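Local coordinates for aminopeptidase (Aneurinibacillus sp., PDB 2EK8), which probably cleaves amino acids one at a time from the amino-terminal end of peptides, as a zinc-dependent M28-family aminopeptidase, at residues Gly82-Tyr87 against Ala165-Thr170; Asn218-Ile223 against Ile291-Gly296; Gly226-Ser231 against Gln299-Gly304. All blocks are in the same frame, centred on the assembly; numbering follows the deposited sequence.

Interaction 1. Residues Gly82-Tyr87 against Ala165-Thr170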
# COMPACT_ATOMS: atom_id res chain seq x y z
N GLY A 82 -12.15 -11.01 19.75
CA GLY A 82 -12.28 -10.94 18.31
C GLY A 82 -12.28 -9.51 17.79
O GLY A 82 -12.69 -8.58 18.48
N GLU A 83 -11.80 -9.34 16.55
CA GLU A 83 -11.75 -8.02 15.94
C GLU A 83 -12.50 -7.98 14.62
O GLU A 83 -12.23 -8.77 13.71
CB GLU A 83 -10.29 -7.60 15.72
CG GLU A 83 -9.50 -7.45 17.01
CD GLU A 83 -8.10 -6.92 16.78
OE1 GLU A 83 -7.96 -5.81 16.23
OE2 GLU A 83 -7.14 -7.62 17.15
N ALA A 84 -13.45 -7.05 14.51
CA ALA A 84 -14.25 -6.90 13.30
C ALA A 84 -13.40 -6.44 12.12
O ALA A 84 -12.57 -5.54 12.26
CB ALA A 84 -15.38 -5.91 13.55
N PHE A 85 -13.62 -7.05 10.97
CA PHE A 85 -12.88 -6.68 9.77
C PHE A 85 -13.36 -5.31 9.32
O PHE A 85 -14.52 -4.95 9.56
CB PHE A 85 -13.12 -7.69 8.64
CG PHE A 85 -12.66 -9.09 8.96
CD1 PHE A 85 -13.32 -9.85 9.92
CD2 PHE A 85 -11.58 -9.65 8.29
CE1 PHE A 85 -12.90 -11.15 10.21
CE2 PHE A 85 -11.16 -10.95 8.56
CZ PHE A 85 -11.82 -11.70 9.53
N THR A 86 -12.49 -4.54 8.68
CA THR A 86 -12.88 -3.22 8.21
C THR A 86 -13.99 -3.36 7.18
O THR A 86 -13.96 -4.25 6.33
CB THR A 86 -11.69 -2.47 7.58
OG1 THR A 86 -11.26 -3.16 6.40
CG2 THR A 86 -10.53 -2.40 8.57
N TYR A 87 -14.98 -2.46 7.27
CA TYR A 87 -16.14 -2.45 6.40
C TYR A 87 -17.17 -3.49 6.82
O TYR A 87 -18.09 -3.82 6.07
CB TYR A 87 -15.74 -2.66 4.93
CG TYR A 87 -14.96 -1.50 4.37
CD1 TYR A 87 -13.57 -1.54 4.29
CD2 TYR A 87 -15.61 -0.33 3.96
CE1 TYR A 87 -12.84 -0.45 3.82
CE2 TYR A 87 -14.89 0.77 3.49
CZ TYR A 87 -13.51 0.70 3.42
OH TYR A 87 -12.79 1.78 2.96
N ALA A 165 -22.06 -8.85 9.47
CA ALA A 165 -21.00 -8.65 10.45
C ALA A 165 -19.96 -9.77 10.35
O ALA A 165 -20.31 -10.95 10.25
CB ALA A 165 -21.58 -8.59 11.85
N ALA A 166 -18.69 -9.39 10.39
CA ALA A 166 -17.60 -10.36 10.31
C ALA A 166 -16.52 -10.02 11.33
O ALA A 166 -16.05 -8.89 11.39
CB ALA A 166 -17.01 -10.36 8.90
N VAL A 167 -16.14 -11.01 12.12
CA VAL A 167 -15.11 -10.82 13.14
C VAL A 167 -14.05 -11.91 13.03
O VAL A 167 -14.34 -13.05 12.68
CB VAL A 167 -15.71 -10.86 14.56
CG1 VAL A 167 -16.76 -9.77 14.70
CG2 VAL A 167 -16.33 -12.22 14.84
N GLY A 168 -12.80 -11.54 13.32
CA GLY A 168 -11.71 -12.50 13.24
C GLY A 168 -11.21 -12.96 14.60
O GLY A 168 -11.33 -12.23 15.59
N ILE A 169 -10.66 -14.17 14.64
CA ILE A 169 -10.13 -14.73 15.88
C ILE A 169 -8.86 -15.52 15.58
O ILE A 169 -8.66 -15.99 14.46
CB ILE A 169 -11.15 -15.66 16.56
CG1 ILE A 169 -11.62 -16.74 15.59
CG2 ILE A 169 -12.33 -14.85 17.07
CD1 ILE A 169 -12.57 -17.76 16.21
N THR A 170 -8.00 -15.67 16.59
CA THR A 170 -6.74 -16.38 16.43
C THR A 170 -6.93 -17.84 16.02
O THR A 170 -8.01 -18.41 16.19
CB THR A 170 -5.92 -16.33 17.73
OG1 THR A 170 -4.61 -16.88 17.49
CG2 THR A 170 -6.61 -17.12 18.83

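Interaction 2. Residues Asn218-Ile223 against Ile291-Gly296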
# COMPACT_ATOMS: atom_id res chain seq x y z
N ASN A 218 14.88 16.04 -27.19
CA ASN A 218 13.68 15.64 -26.45
C ASN A 218 12.98 14.41 -27.00
O ASN A 218 12.79 14.27 -28.21
CB ASN A 218 12.68 16.79 -26.36
CG ASN A 218 13.07 17.83 -25.33
OD1 ASN A 218 13.77 17.53 -24.37
ND2 ASN A 218 12.61 19.06 -25.53
N THR A 219 12.61 13.50 -26.10
CA THR A 219 11.90 12.29 -26.49
C THR A 219 10.46 12.51 -26.05
O THR A 219 10.13 13.54 -25.47
CB THR A 219 12.44 11.05 -25.74
OG1 THR A 219 12.01 11.09 -24.37
CG2 THR A 219 13.96 11.03 -25.77
N ASN A 220 9.60 11.55 -26.34
CA ASN A 220 8.21 11.66 -25.93
C ASN A 220 7.98 10.67 -24.79
O ASN A 220 6.83 10.36 -24.45
CB ASN A 220 7.28 11.36 -27.11
CG ASN A 220 7.26 9.89 -27.49
OD1 ASN A 220 8.25 9.19 -27.35
ND2 ASN A 220 6.12 9.43 -27.99
N ASP A 221 9.07 10.21 -24.18
CA ASP A 221 8.99 9.26 -23.07
C ASP A 221 8.53 9.91 -21.77
O ASP A 221 8.75 11.10 -21.54
CB ASP A 221 10.36 8.60 -22.79
CG ASP A 221 10.84 7.71 -23.91
OD1 ASP A 221 10.04 7.30 -24.77
OD2 ASP A 221 12.05 7.40 -23.92
N ILE A 222 7.90 9.11 -20.92
CA ILE A 222 7.41 9.57 -19.63
C ILE A 222 7.88 8.62 -18.53
O ILE A 222 7.85 7.40 -18.71
CB ILE A 222 5.87 9.58 -19.56
CG1 ILE A 222 5.28 10.37 -20.72
CG2 ILE A 222 5.41 10.14 -18.21
CD1 ILE A 222 5.75 11.78 -20.81
N ILE A 223 8.32 9.18 -17.41
CA ILE A 223 8.71 8.37 -16.27
C ILE A 223 7.96 8.93 -15.07
O ILE A 223 7.90 10.14 -14.88
CB ILE A 223 10.22 8.43 -15.97
CG1 ILE A 223 11.00 7.71 -17.08
CG2 ILE A 223 10.50 7.78 -14.62
CD1 ILE A 223 12.50 7.59 -16.82
N ILE A 291 -0.16 6.21 -21.69
CA ILE A 291 0.17 4.88 -21.21
C ILE A 291 1.27 4.24 -22.05
O ILE A 291 2.21 3.66 -21.51
CB ILE A 291 -1.08 3.97 -21.20
CG1 ILE A 291 -2.09 4.48 -20.17
CG2 ILE A 291 -0.68 2.53 -20.86
CD1 ILE A 291 -3.46 3.84 -20.28
N LYS A 292 1.17 4.35 -23.37
CA LYS A 292 2.18 3.74 -24.22
C LYS A 292 3.54 4.44 -24.13
O LYS A 292 4.57 3.82 -24.37
CB LYS A 292 1.72 3.70 -25.69
CG LYS A 292 1.79 5.01 -26.43
CD LYS A 292 1.51 4.80 -27.91
CE LYS A 292 1.73 6.07 -28.72
NZ LYS A 292 1.41 5.87 -30.17
N ARG A 293 3.53 5.72 -23.77
CA ARG A 293 4.77 6.49 -23.68
C ARG A 293 5.46 6.44 -22.31
O ARG A 293 6.60 6.90 -22.18
CB ARG A 293 4.51 7.95 -24.06
CG ARG A 293 4.15 8.14 -25.52
CD ARG A 293 4.08 9.61 -25.88
NE ARG A 293 3.01 10.31 -25.18
CZ ARG A 293 3.19 11.37 -24.40
NH1 ARG A 293 4.40 11.86 -24.21
NH2 ARG A 293 2.14 11.96 -23.82
N THR A 294 4.77 5.91 -21.31
CA THR A 294 5.37 5.81 -19.98
C THR A 294 6.30 4.61 -19.96
O THR A 294 5.86 3.45 -19.89
CB THR A 294 4.27 5.66 -18.91
OG1 THR A 294 3.41 6.80 -18.97
CG2 THR A 294 4.88 5.58 -17.51
N ILE A 295 7.60 4.88 -20.01
CA ILE A 295 8.59 3.81 -20.04
C ILE A 295 8.86 3.17 -18.70
O ILE A 295 9.47 2.10 -18.62
CB ILE A 295 9.93 4.31 -20.65
CG1 ILE A 295 10.50 5.46 -19.81
CG2 ILE A 295 9.69 4.78 -22.08
CD1 ILE A 295 11.89 5.92 -20.27
N GLY A 296 8.41 3.81 -17.63
CA GLY A 296 8.62 3.24 -16.31
C GLY A 296 8.02 4.03 -15.18
O GLY A 296 7.91 5.26 -15.24

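Interaction 3. Residues Gly226-Ser231 against Gln299-Gly304. With ZN (zinc ion), chain C.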
# COMPACT_ATOMS: atom_id res chain seq x y z
N GLY A 226 6.73 7.76 -7.84
CA GLY A 226 5.68 7.97 -6.86
C GLY A 226 5.90 7.45 -5.46
O GLY A 226 6.87 6.75 -5.17
N SER A 227 4.97 7.82 -4.58
CA SER A 227 4.96 7.43 -3.18
C SER A 227 3.55 7.74 -2.70
O SER A 227 2.76 8.32 -3.46
CB SER A 227 5.99 8.24 -2.38
OG SER A 227 5.83 9.64 -2.57
N HIS A 228 3.20 7.36 -1.47
CA HIS A 228 1.87 7.69 -0.97
C HIS A 228 2.01 8.50 0.30
O HIS A 228 2.89 8.25 1.13
CB HIS A 228 1.02 6.42 -0.75
CG HIS A 228 1.49 5.54 0.37
ND1 HIS A 228 0.98 5.64 1.65
CD2 HIS A 228 2.35 4.50 0.39
CE1 HIS A 228 1.51 4.70 2.41
NE2 HIS A 228 2.35 3.99 1.66
N HIS A 229 1.13 9.50 0.45
CA HIS A 229 1.19 10.39 1.60
C HIS A 229 0.30 10.09 2.79
O HIS A 229 0.32 10.83 3.78
CB HIS A 229 0.98 11.85 1.15
CG HIS A 229 -0.18 12.06 0.22
ND1 HIS A 229 -1.48 11.77 0.56
CD2 HIS A 229 -0.23 12.58 -1.03
CE1 HIS A 229 -2.28 12.11 -0.44
NE2 HIS A 229 -1.54 12.60 -1.42
N ASP A 230 -0.49 9.02 2.72
CA ASP A 230 -1.35 8.65 3.83
C ASP A 230 -0.67 7.56 4.64
O ASP A 230 0.27 6.91 4.16
CB ASP A 230 -2.70 8.13 3.33
CG ASP A 230 -2.58 6.82 2.57
OD1 ASP A 230 -1.74 6.75 1.65
OD2 ASP A 230 -3.33 5.87 2.88
N SER A 231 -1.13 7.37 5.88
CA SER A 231 -0.58 6.34 6.76
C SER A 231 -1.78 5.66 7.43
O SER A 231 -2.91 6.15 7.32
CB SER A 231 0.33 6.96 7.83
OG SER A 231 -0.42 7.67 8.80
N GLN A 299 8.09 3.25 -7.74
CA GLN A 299 7.32 3.47 -6.51
C GLN A 299 8.25 3.39 -5.31
O GLN A 299 9.01 2.43 -5.16
CB GLN A 299 6.21 2.42 -6.36
CG GLN A 299 5.47 2.45 -5.01
CD GLN A 299 4.58 3.68 -4.83
OE1 GLN A 299 4.52 4.55 -5.70
NE2 GLN A 299 3.89 3.75 -3.69
N LEU A 300 8.19 4.41 -4.46
CA LEU A 300 9.01 4.49 -3.26
C LEU A 300 8.10 4.30 -2.04
O LEU A 300 7.26 5.14 -1.77
CB LEU A 300 9.69 5.86 -3.19
CG LEU A 300 10.65 6.17 -4.35
CD1 LEU A 300 10.76 7.67 -4.55
CD2 LEU A 300 12.01 5.55 -4.04
N ASP A 301 8.28 3.21 -1.32
CA ASP A 301 7.45 2.94 -0.15
C ASP A 301 8.33 2.25 0.89
O ASP A 301 8.78 1.12 0.66
CB ASP A 301 6.28 2.02 -0.55
CG ASP A 301 5.13 2.05 0.46
OD1 ASP A 301 5.32 2.53 1.59
OD2 ASP A 301 4.02 1.57 0.11
N MET A 302 8.55 2.94 2.01
CA MET A 302 9.36 2.46 3.12
C MET A 302 10.81 2.33 2.68
O MET A 302 11.32 1.24 2.40
CB MET A 302 8.79 1.12 3.64
CG MET A 302 7.35 1.31 4.12
SD MET A 302 6.51 -0.12 4.81
CE MET A 302 6.19 -1.07 3.38
N VAL A 303 11.48 3.48 2.62
CA VAL A 303 12.85 3.56 2.15
C VAL A 303 13.80 4.33 3.07
O VAL A 303 14.80 4.88 2.60
CB VAL A 303 12.89 4.20 0.75
CG1 VAL A 303 12.20 3.28 -0.26
CG2 VAL A 303 12.18 5.56 0.76
N GLY A 304 13.50 4.37 4.37
CA GLY A 304 14.38 5.09 5.28
C GLY A 304 14.52 4.57 6.70
O GLY A 304 15.05 5.28 7.55
ZN ZN C . 3.33 2.25 2.26
O HOH W 1 2.02 0.74 2.67

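Interaction 1. Residues Gly82-Tyr87 against Ala165-Thr170
Glu83 and Gly168 form the antiparallel hydrogen-bonded pair that joins the end of strand 78-84 to strand 165-169 in the PA-domain region of the chain. Gly168 N gives a nearly straight bond (167°) to Glu83 O at 2.9 Å, although the donor stands well above the carbonyl plane. The return bond, Glu83 N to Gly168 O at 3.1 Å, lies in the carbonyl plane and uses a lone pair. Beyond the pair, Phe85 N donates to Ala166 O at 3.1 Å, so the backbone linkage outlasts strand 78-84 by a residue. Weaker CA-H...O contacts accompany them: Ala84 CA lies 3.3 Å from Ala166 O, and Gly82 CA, at a poorer angle, 3.2 Å from Gly168 O.

Side-chain packing is dominated by Phe85. With CG anti to the carbonyl carbon (chi1 -62°), its ring swings back along strand 165-169. The ring presents an edge: CD1 is 3.2 Å from Ala166 O, nearly in the ring plane, and CZ reaches Gly168 CA at 3.8 Å, where the glycine has no side chain to obstruct it. CD1 also touches the Ala166 methyl. Beyond the two segments the ring meets Phe127 at a steep angle and rests on Ile144. A serine in place of Phe85 would probably open a gap over Ala166 and Gly168 and deprive Phe127 of its ring partner. Ala84 and Val167 form the neighbouring non-hydrogen-bonded pair, their side chains on the same face of the sheet, where Val167 also touches Leu73 of strand 70-75.

The side chains that meet are all apolar, and the hydrogen bonds all run between backbones. The pairing therefore seems to depend on backbone register and ring fit, with Ala166 O accepting the Phe85 amide while also lying against that residue's ring edge.

Interaction 2. Residues Asn218-Ile223 against Ile291-Gly296
Ile222 and Thr294 make a parallel beta bridge where strands 222-228 and 294-300 begin, and an arginine contact at the end of helix 288-293 extends it toward solvent. Ile222 spans the residues flanking Thr294: its N donates to Arg293 O at 2.9 Å, while its O accepts from Ile295 N at 2.8 Å, nearly along the C=O axis. Thr294 OG1 lies against Ile222 CB and is itself hydrogen-bonded to Glu290 O in the preceding helix.

Arg293 reaches across with its CG anti to the carbonyl carbon (chi1 -67°) and a bend at chi3. NH1 then donates to Asn220 O at 2.9 Å, somewhat off both the guanidinium and carbonyl planes. Ile222 CG1 covers one guanidinium face, and Ile222 CD1 comes to 3.7 Å from NH1. NE forms a salt bridge with Asp289, so main-chain oxygen and carboxylate together fix the rotation of the group.

These strands belong to the parallel part of the mixed sheet central to the M28 peptidase fold, and this is their starting end. Just ahead of it an ST turn, in which Thr219 OG1 accepts from Asp221 N, shapes the approach to strand 222-228.

Ile223, on the face opposite Thr294, packs its CG1 on Ile295 CG1 at 3.6 Å; Ile295 CG2 lies 3.6 Å from Asp221 CG, these two side chains crossing at about a right angle.

Interaction 3. Residues Gly226-Ser231 against Gln299-Gly304
His228 and Asp301 converge on one zinc ion, the ring and carboxylate planes turned 75° apart. The site is that of an M28 peptidase, with ligands carried at the ends of neighbouring parallel strands, 222-228 and 294-300, and a second zinc nearby. The carboxylate sits at the ring edge, near its plane. His228 binds the metal through NE2 at 2.1 Å. Asp301 binds through both oxygens, unequally, with OD1 at 2.1 Å from the zinc and OD2 at 2.4 Å. A water completes the coordination along with Asp240, a residue also seen bound to the second zinc.

Second-shell bonds set both ligands. On the far side of the imidazole, ND1 donates to Asp230 OD1 at 2.9 Å, which limits ring rotation; that oxygen is met from above its carboxylate plane (49° out). Asp230 in turn accepts from the backbone N of Glu272 and of Glu273, while Asp301 OD2 is hydrogen-bonded to Ser346 OG.

Lower in the strands Gln299, its chain bent at chi2, curls back over Gly226, and its amide NE2, which has its main polar partner in Ser346, points to the edge of the His228 ring. Gln299 OE1 sits 3.2 Å from Gly226 C, over a residue with no side chain. Beneath that amide, Leu300 N donates to Gly226 O at 2.8 Å.

Interaction 1 closes before the other two open along the chain and lies in the PA-domain region, its centre about 28 Å from that of interaction 3 and about 44 Å from that of interaction 2. Interactions 2 and 3 both join strands 222-228 and 294-300 in the M28 peptidase region, with centres about 22 Å apart; their segments adjoin in sequence and alternate along the chain. Interaction 2 thus sets the starting ends of the two parallel strands side by side, and interaction 3 uses their finishing ends to hold zinc. The nearest atoms of interactions 1 and 3 are about 10 Å apart, so they do not touch, and the zinc lies farther off.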